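Local coordinates for protein 2,4-dihydroxyhept-2-ene-1,7-dioic acid aldolase (Kordia algicida OT-1, PDB 6BDE) that binds heme through an H-NOX domain and is probably a nitric oxide or oxygen sensor, at residues 127-140 / 164-178. The protein carries 1 engineered substitution. Residues are numbered along the deposited sequence; the frame is centred on the assembly and turned at random.
Sequences NSLTMIYKSSRAMH and KIKEDGTEVKFIINK. With HEM (protoporphyrin IX containing Fe), chain B.
Tyr133 and Val172 exchange two backbone hydrogen bonds, the nearly straight one from Tyr133 N to Val172 O measuring 2.7 Å. Met131 with Phe174 and Leu129 with Ile176 repeat this pairing. At the far end, Lys178 NZ reaches Asn127 OD1 (2.8 Å) from above the amide plane. Lys134 NZ and Glu171 OE2, 4.2 Å apart, are joined through a water. Strands 128-134 and 171-178 thus form antiparallel neighbours in the H-NOX sheet, and the end of the first and the type I turn after it carry the Tyr-Ser-Arg heme-propionate motif. Tyr133 OH donates to HEM O1D at 2.5 Å and Arg137 NE to HEM O2D, to which Ser135 OG lies doubtfully close. With CG anti to the backbone N (chi1 163°), the Tyr133 ring meets Val172 obliquely, CD2 4.1 Å from Val172 CB, while Tyr133 CB meets Phe174 CE1 at 3.5 Å. A phenylalanine in its place would probably leave propionate oxygen O1D without its hydroxyl donor and Met139 N without its acceptor. Phe174 turns its ring edge to His140 O, 3.4 Å from CZ, and Val172 CG2 packs obliquely against the His140 ring. On the Tyr133 and Phe174 side, Ile176 CD1 touches Leu129 CD2 and Met131 CE.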
loop_
_atom_site.group_PDB
_atom_site.type_symbol
_atom_site.label_atom_id
_atom_site.label_comp_id
_atom_site.label_asym_id
_atom_site.label_seq_id
_atom_site.Cartn_x
_atom_site.Cartn_y
_atom_site.Cartn_z
ATOM N N ASN A 127 -15.957 -13.972 -7.023
ATOM C CA ASN A 127 -14.784 -13.649 -7.824
ATOM C C ASN A 127 -14.761 -12.193 -8.275
ATOM O O ASN A 127 -13.991 -11.853 -9.182
ATOM C CB ASN A 127 -14.706 -14.571 -9.046
ATOM C CG ASN A 127 -14.666 -16.037 -8.668
ATOM O OD1 ASN A 127 -13.970 -16.433 -7.733
ATOM N ND2 ASN A 127 -15.426 -16.853 -9.389
ATOM N N SER A 128 -15.578 -11.328 -7.676
ATOM C CA SER A 128 -15.598 -9.913 -8.017
ATOM C C SER A 128 -15.751 -9.092 -6.746
ATOM O O SER A 128 -16.306 -9.557 -5.749
ATOM C CB SER A 128 -16.729 -9.578 -8.997
ATOM O OG SER A 128 -16.475 -8.353 -9.661
ATOM N N LEU A 129 -15.251 -7.858 -6.793
ATOM C CA LEU A 129 -15.318 -6.966 -5.643
ATOM C C LEU A 129 -15.125 -5.534 -6.114
ATOM O O LEU A 129 -14.137 -5.230 -6.788
ATOM C CB LEU A 129 -14.257 -7.329 -4.599
ATOM C CG LEU A 129 -14.200 -6.428 -3.362
ATOM C CD1 LEU A 129 -15.471 -6.579 -2.544
ATOM C CD2 LEU A 129 -12.975 -6.749 -2.524
ATOM N N THR A 130 -16.067 -4.662 -5.759
ATOM C CA THR A 130 -15.980 -3.239 -6.056
ATOM C C THR A 130 -15.967 -2.477 -4.739
ATOM O O THR A 130 -16.914 -2.579 -3.952
ATOM C CB THR A 130 -17.144 -2.779 -6.937
ATOM O OG1 THR A 130 -17.083 -3.451 -8.202
ATOM C CG2 THR A 130 -17.079 -1.274 -7.166
ATOM N N MET A 131 -14.897 -1.723 -4.500
ATOM C CA MET A 131 -14.724 -0.984 -3.260
ATOM C C MET A 131 -14.362 0.463 -3.556
ATOM O O MET A 131 -13.739 0.771 -4.575
ATOM C CB MET A 131 -13.635 -1.608 -2.376
ATOM C CG MET A 131 -13.990 -2.967 -1.804
ATOM S SD MET A 131 -12.810 -3.490 -0.547
ATOM C CE MET A 131 -11.292 -3.504 -1.492
ATOM N N ILE A 132 -14.757 1.349 -2.646
ATOM C CA ILE A 132 -14.411 2.763 -2.717
ATOM C C ILE A 132 -13.290 3.025 -1.721
ATOM O O ILE A 132 -13.448 2.783 -0.517
ATOM C CB ILE A 132 -15.624 3.661 -2.430
ATOM C CG1 ILE A 132 -16.774 3.330 -3.381
ATOM C CG2 ILE A 132 -15.237 5.125 -2.563
ATOM C CD1 ILE A 132 -16.439 3.552 -4.841
ATOM N N TYR A 133 -12.161 3.509 -2.222
ATOM C CA TYR A 133 -11.017 3.872 -1.400
ATOM C C TYR A 133 -11.051 5.373 -1.153
ATOM O O TYR A 133 -11.206 6.156 -2.094
ATOM C CB TYR A 133 -9.711 3.465 -2.089
ATOM C CG TYR A 133 -8.460 4.127 -1.547
ATOM C CD1 TYR A 133 -7.764 3.570 -0.483
ATOM C CD2 TYR A 133 -7.961 5.292 -2.117
ATOM C CE1 TYR A 133 -6.616 4.162 0.009
ATOM C CE2 TYR A 133 -6.815 5.894 -1.629
ATOM C CZ TYR A 133 -6.147 5.323 -0.566
ATOM O OH TYR A 133 -5.004 5.913 -0.075
ATOM N N LYS A 134 -10.918 5.772 0.110
ATOM C CA LYS A 134 -10.912 7.181 0.483
ATOM C C LYS A 134 -9.763 7.431 1.446
ATOM O O LYS A 134 -9.665 6.768 2.483
ATOM C CB LYS A 134 -12.246 7.595 1.112
ATOM C CG LYS A 134 -13.347 7.850 0.097
ATOM C CD LYS A 134 -14.541 8.554 0.722
ATOM C CE LYS A 134 -15.663 8.719 -0.292
ATOM N NZ LYS A 134 -16.807 9.501 0.247
ATOM N N SER A 135 -8.901 8.385 1.097
ATOM C CA SER A 135 -7.789 8.787 1.951
ATOM C C SER A 135 -7.179 10.085 1.444
ATOM O O SER A 135 -6.905 10.219 0.247
ATOM C CB SER A 135 -6.721 7.694 2.008
ATOM O OG SER A 135 -5.550 8.170 2.649
ATOM N N SER A 136 -6.955 11.043 2.345
ATOM C CA SER A 136 -6.328 12.300 1.951
ATOM C C SER A 136 -4.911 12.100 1.430
ATOM O O SER A 136 -4.374 12.994 0.765
ATOM C CB SER A 136 -6.313 13.272 3.131
ATOM O OG SER A 136 -5.520 12.764 4.191
ATOM N N ARG A 137 -4.298 10.952 1.713
ATOM C CA ARG A 137 -2.925 10.679 1.312
ATOM C C ARG A 137 -2.812 10.126 -0.102
ATOM O O ARG A 137 -1.697 10.062 -0.635
ATOM C CB ARG A 137 -2.280 9.711 2.311
ATOM C CG ARG A 137 -2.165 10.294 3.716
ATOM C CD ARG A 137 -1.784 9.243 4.741
ATOM N NE ARG A 137 -2.918 8.406 5.121
ATOM C CZ ARG A 137 -3.835 8.752 6.019
ATOM N NH1 ARG A 137 -3.758 9.926 6.631
ATOM N NH2 ARG A 137 -4.832 7.925 6.304
ATOM N N ALA A 138 -3.929 9.727 -0.714
ATOM C CA ALA A 138 -3.971 9.328 -2.123
ATOM C C ALA A 138 -2.957 8.230 -2.433
ATOM O O ALA A 138 -2.237 8.282 -3.433
ATOM C CB ALA A 138 -3.762 10.536 -3.038
ATOM N N MET A 139 -2.898 7.224 -1.565
ATOM C CA MET A 139 -1.988 6.091 -1.735
ATOM C C MET A 139 -2.694 4.892 -2.354
ATOM O O MET A 139 -2.503 3.751 -1.924
ATOM C CB MET A 139 -1.351 5.721 -0.400
ATOM C CG MET A 139 -0.448 6.813 0.157
ATOM S SD MET A 139 0.285 6.401 1.750
ATOM C CE MET A 139 1.233 4.942 1.324
ATOM N N HIS A 140 -3.508 5.137 -3.385
ATOM C CA HIS A 140 -4.285 4.064 -3.999
ATOM C C HIS A 140 -3.387 2.991 -4.605
ATOM O O HIS A 140 -3.719 1.800 -4.565
ATOM C CB HIS A 140 -5.223 4.645 -5.060
ATOM C CG HIS A 140 -4.622 5.764 -5.854
ATOM N ND1 HIS A 140 -3.793 5.549 -6.934
ATOM C CD2 HIS A 140 -4.733 7.107 -5.727
ATOM C CE1 HIS A 140 -3.418 6.711 -7.437
ATOM N NE2 HIS A 140 -3.975 7.673 -6.723
ATOM N N LYS A 164 -10.527 7.176 -10.609
ATOM C CA LYS A 164 -10.367 8.307 -9.702
ATOM C C LYS A 164 -11.651 9.127 -9.699
ATOM O O LYS A 164 -11.955 9.822 -10.674
ATOM C CB LYS A 164 -9.172 9.161 -10.116
ATOM C CG LYS A 164 -7.833 8.449 -10.029
ATOM C CD LYS A 164 -6.685 9.404 -10.312
ATOM C CE LYS A 164 -5.371 8.660 -10.465
ATOM N NZ LYS A 164 -4.303 9.533 -11.028
ATOM N N ILE A 165 -12.411 9.042 -8.606
ATOM C CA ILE A 165 -13.604 9.873 -8.477
ATOM C C ILE A 165 -13.209 11.324 -8.233
ATOM O O ILE A 165 -13.781 12.247 -8.826
ATOM C CB ILE A 165 -14.517 9.333 -7.362
ATOM C CG1 ILE A 165 -14.711 7.821 -7.516
ATOM C CG2 ILE A 165 -15.857 10.047 -7.384
ATOM C CD1 ILE A 165 -15.247 7.405 -8.872
ATOM N N LYS A 166 -12.233 11.547 -7.359
ATOM C CA LYS A 166 -11.579 12.839 -7.222
ATOM C C LYS A 166 -10.237 12.784 -7.937
ATOM O O LYS A 166 -9.498 11.803 -7.814
ATOM C CB LYS A 166 -11.387 13.210 -5.748
ATOM C CG LYS A 166 -12.690 13.316 -4.967
ATOM C CD LYS A 166 -12.447 13.358 -3.466
ATOM C CE LYS A 166 -11.975 14.731 -3.011
ATOM N NZ LYS A 166 -11.453 14.696 -1.615
ATOM N N GLU A 167 -9.929 13.841 -8.693
ATOM C CA GLU A 167 -8.764 13.806 -9.572
ATOM C C GLU A 167 -7.461 13.665 -8.796
ATOM O O GLU A 167 -6.483 13.122 -9.323
ATOM C CB GLU A 167 -8.731 15.060 -10.448
ATOM C CG GLU A 167 -7.835 14.938 -11.671
ATOM C CD GLU A 167 -8.244 13.799 -12.586
ATOM O OE1 GLU A 167 -9.463 13.589 -12.772
ATOM O OE2 GLU A 167 -7.348 13.112 -13.119
ATOM N N ASP A 168 -7.423 14.132 -7.549
ATOM C CA ASP A 168 -6.209 14.057 -6.746
ATOM C C ASP A 168 -5.983 12.680 -6.126
ATOM O O ASP A 168 -5.053 12.523 -5.328
ATOM C CB ASP A 168 -6.231 15.130 -5.650
ATOM C CG ASP A 168 -7.438 15.019 -4.734
ATOM O OD1 ASP A 168 -8.187 14.022 -4.822
ATOM O OD2 ASP A 168 -7.640 15.942 -3.916
ATOM N N GLY A 169 -6.806 11.690 -6.466
ATOM C CA GLY A 169 -6.618 10.343 -5.973
ATOM C C GLY A 169 -7.063 10.099 -4.549
ATOM O O GLY A 169 -6.740 9.045 -3.992
ATOM N N THR A 170 -7.793 11.033 -3.940
ATOM C CA THR A 170 -8.266 10.855 -2.574
ATOM C C THR A 170 -9.577 10.083 -2.493
ATOM O O THR A 170 -10.006 9.739 -1.386
ATOM C CB THR A 170 -8.427 12.214 -1.882
ATOM O OG1 THR A 170 -9.317 13.040 -2.639
ATOM C CG2 THR A 170 -7.078 12.908 -1.755
ATOM N N GLU A 171 -10.221 9.815 -3.626
ATOM C CA GLU A 171 -11.376 8.922 -3.687
ATOM C C GLU A 171 -11.255 8.113 -4.969
ATOM O O GLU A 171 -11.331 8.674 -6.067
ATOM C CB GLU A 171 -12.695 9.693 -3.645
ATOM C CG GLU A 171 -13.917 8.787 -3.606
ATOM C CD GLU A 171 -15.222 9.554 -3.679
ATOM O OE1 GLU A 171 -15.194 10.795 -3.541
ATOM O OE2 GLU A 171 -16.276 8.914 -3.877
ATOM N N VAL A 172 -11.054 6.804 -4.833
ATOM C CA VAL A 172 -10.779 5.925 -5.964
ATOM C C VAL A 172 -11.680 4.704 -5.866
ATOM O O VAL A 172 -11.747 4.058 -4.815
ATOM C CB VAL A 172 -9.299 5.498 -6.005
ATOM C CG1 VAL A 172 -9.033 4.615 -7.216
ATOM C CG2 VAL A 172 -8.386 6.717 -6.015
ATOM N N LYS A 173 -12.365 4.385 -6.962
ATOM C CA LYS A 173 -13.176 3.178 -7.048
ATOM C C LYS A 173 -12.315 2.033 -7.571
ATOM O O LYS A 173 -11.755 2.123 -8.668
ATOM C CB LYS A 173 -14.385 3.396 -7.955
ATOM C CG LYS A 173 -15.314 2.194 -8.048
ATOM C CD LYS A 173 -16.267 2.318 -9.225
ATOM C CE LYS A 173 -17.698 2.008 -8.817
ATOM N NZ LYS A 173 -18.640 2.107 -9.965
ATOM N N PHE A 174 -12.207 0.965 -6.784
ATOM C CA PHE A 174 -11.480 -0.236 -7.177
ATOM C C PHE A 174 -12.471 -1.249 -7.735
ATOM O O PHE A 174 -13.412 -1.647 -7.040
ATOM C CB PHE A 174 -10.726 -0.835 -5.990
ATOM C CG PHE A 174 -9.433 -0.141 -5.670
ATOM C CD1 PHE A 174 -9.427 1.101 -5.056
ATOM C CD2 PHE A 174 -8.220 -0.739 -5.967
ATOM C CE1 PHE A 174 -8.236 1.736 -4.753
ATOM C CE2 PHE A 174 -7.027 -0.110 -5.666
ATOM C CZ PHE A 174 -7.034 1.129 -5.060
ATOM N N ILE A 175 -12.261 -1.665 -8.978
ATOM C CA ILE A 175 -13.070 -2.699 -9.610
ATOM C C ILE A 175 -12.176 -3.924 -9.760
ATOM O O ILE A 175 -11.311 -3.975 -10.641
ATOM C CB ILE A 175 -13.642 -2.245 -10.957
ATOM C CG1 ILE A 175 -14.322 -0.883 -10.813
ATOM C CG2 ILE A 175 -14.628 -3.274 -11.487
ATOM C CD1 ILE A 175 -14.928 -0.359 -12.096
ATOM N N ILE A 176 -12.379 -4.912 -8.894
ATOM C CA ILE A 176 -11.530 -6.095 -8.815
ATOM C C ILE A 176 -12.290 -7.281 -9.390
ATOM O O ILE A 176 -13.407 -7.583 -8.953
ATOM C CB ILE A 176 -11.091 -6.373 -7.369
ATOM C CG1 ILE A 176 -10.406 -5.143 -6.772
ATOM C CG2 ILE A 176 -10.169 -7.578 -7.319
ATOM C CD1 ILE A 176 -10.659 -4.961 -5.291
ATOM N N ASN A 177 -11.683 -7.957 -10.363
ATOM C CA ASN A 177 -12.273 -9.134 -10.994
ATOM C C ASN A 177 -11.210 -10.219 -11.073
ATOM O O ASN A 177 -10.207 -10.058 -11.777
ATOM C CB ASN A 177 -12.817 -8.803 -12.383
ATOM C CG ASN A 177 -14.260 -8.342 -12.348
ATOM O OD1 ASN A 177 -15.183 -9.154 -12.292
ATOM N ND2 ASN A 177 -14.463 -7.030 -12.384
ATOM N N LYS A 178 -11.424 -11.318 -10.351
ATOM C CA LYS A 178 -10.497 -12.438 -10.417
ATOM C C LYS A 178 -10.453 -12.990 -11.836
ATOM O O LYS A 178 -11.487 -13.179 -12.482
ATOM C CB LYS A 178 -10.903 -13.529 -9.427
ATOM C CG LYS A 178 -9.729 -14.134 -8.670
ATOM C CD LYS A 178 -10.193 -15.146 -7.637
ATOM C CE LYS A 178 -10.804 -16.367 -8.298
ATOM N NZ LYS A 178 -11.371 -17.310 -7.297
HETATM C CHA HEM B . -1.643 2.028 5.764
HETATM C CHB HEM B . -0.978 -2.624 8.485
HETATM C CHC HEM B . -3.798 -5.323 4.593
HETATM C CHD HEM B . -4.253 -0.701 1.738
HETATM C C1A HEM B . -1.371 0.624 6.691
HETATM C C2A HEM B . -0.395 0.923 7.671
HETATM C C3A HEM B . -0.238 -0.224 8.337
HETATM C C4A HEM B . -1.120 -1.123 7.707
HETATM C CMA HEM B . 0.687 -0.496 9.521
HETATM C CAA HEM B . 0.298 2.259 7.934
HETATM C CBA HEM B . -0.561 3.049 8.925
HETATM C CGA HEM B . 0.126 4.344 9.350
HETATM O O1A HEM B . -0.343 5.019 10.305
HETATM O O2A HEM B . 1.161 4.740 8.752
HETATM C C1B HEM B . -1.736 -3.667 7.448
HETATM C C2B HEM B . -1.552 -5.184 7.653
HETATM C C3B HEM B . -2.304 -5.815 6.618
HETATM C C4B HEM B . -2.909 -4.682 5.842
HETATM C CMB HEM B . -0.738 -5.864 8.753
HETATM C CAB HEM B . -2.485 -7.306 6.354
HETATM C CBB HEM B . -2.970 -8.099 7.286
HETATM C C1C HEM B . -3.992 -3.967 3.565
HETATM C C2C HEM B . -4.393 -4.377 2.274
HETATM C C3C HEM B . -4.503 -3.233 1.577
HETATM C C4C HEM B . -4.167 -2.220 2.494
HETATM C CMC HEM B . -4.648 -5.799 1.783
HETATM C CAC HEM B . -4.915 -3.066 0.118
HETATM C CBC HEM B . -6.131 -2.658 -0.173
HETATM C C1D HEM B . -3.453 0.285 2.830
HETATM C C2D HEM B . -3.134 1.603 2.164
HETATM C C3D HEM B . -2.456 2.357 3.160
HETATM C C4D HEM B . -2.383 1.452 4.409
HETATM C CMD HEM B . -3.477 2.046 0.744
HETATM C CAD HEM B . -1.913 3.778 3.013
HETATM C CBD HEM B . -2.614 4.736 3.971
HETATM C CGD HEM B . -3.735 5.452 3.227
HETATM O O1D HEM B . -4.096 5.035 2.095
HETATM O O2D HEM B . -4.295 6.451 3.750
HETATM N NA HEM B . -1.847 -0.688 6.587
HETATM N NB HEM B . -2.568 -3.282 6.208
HETATM N NC HEM B . -3.759 -2.604 3.780
HETATM N ND HEM B . -2.966 0.036 4.214
HETATM FE FE HEM B . -3.263 -1.551 5.430
HETATM O O HOH W 1 -18.232 9.462 -2.226
#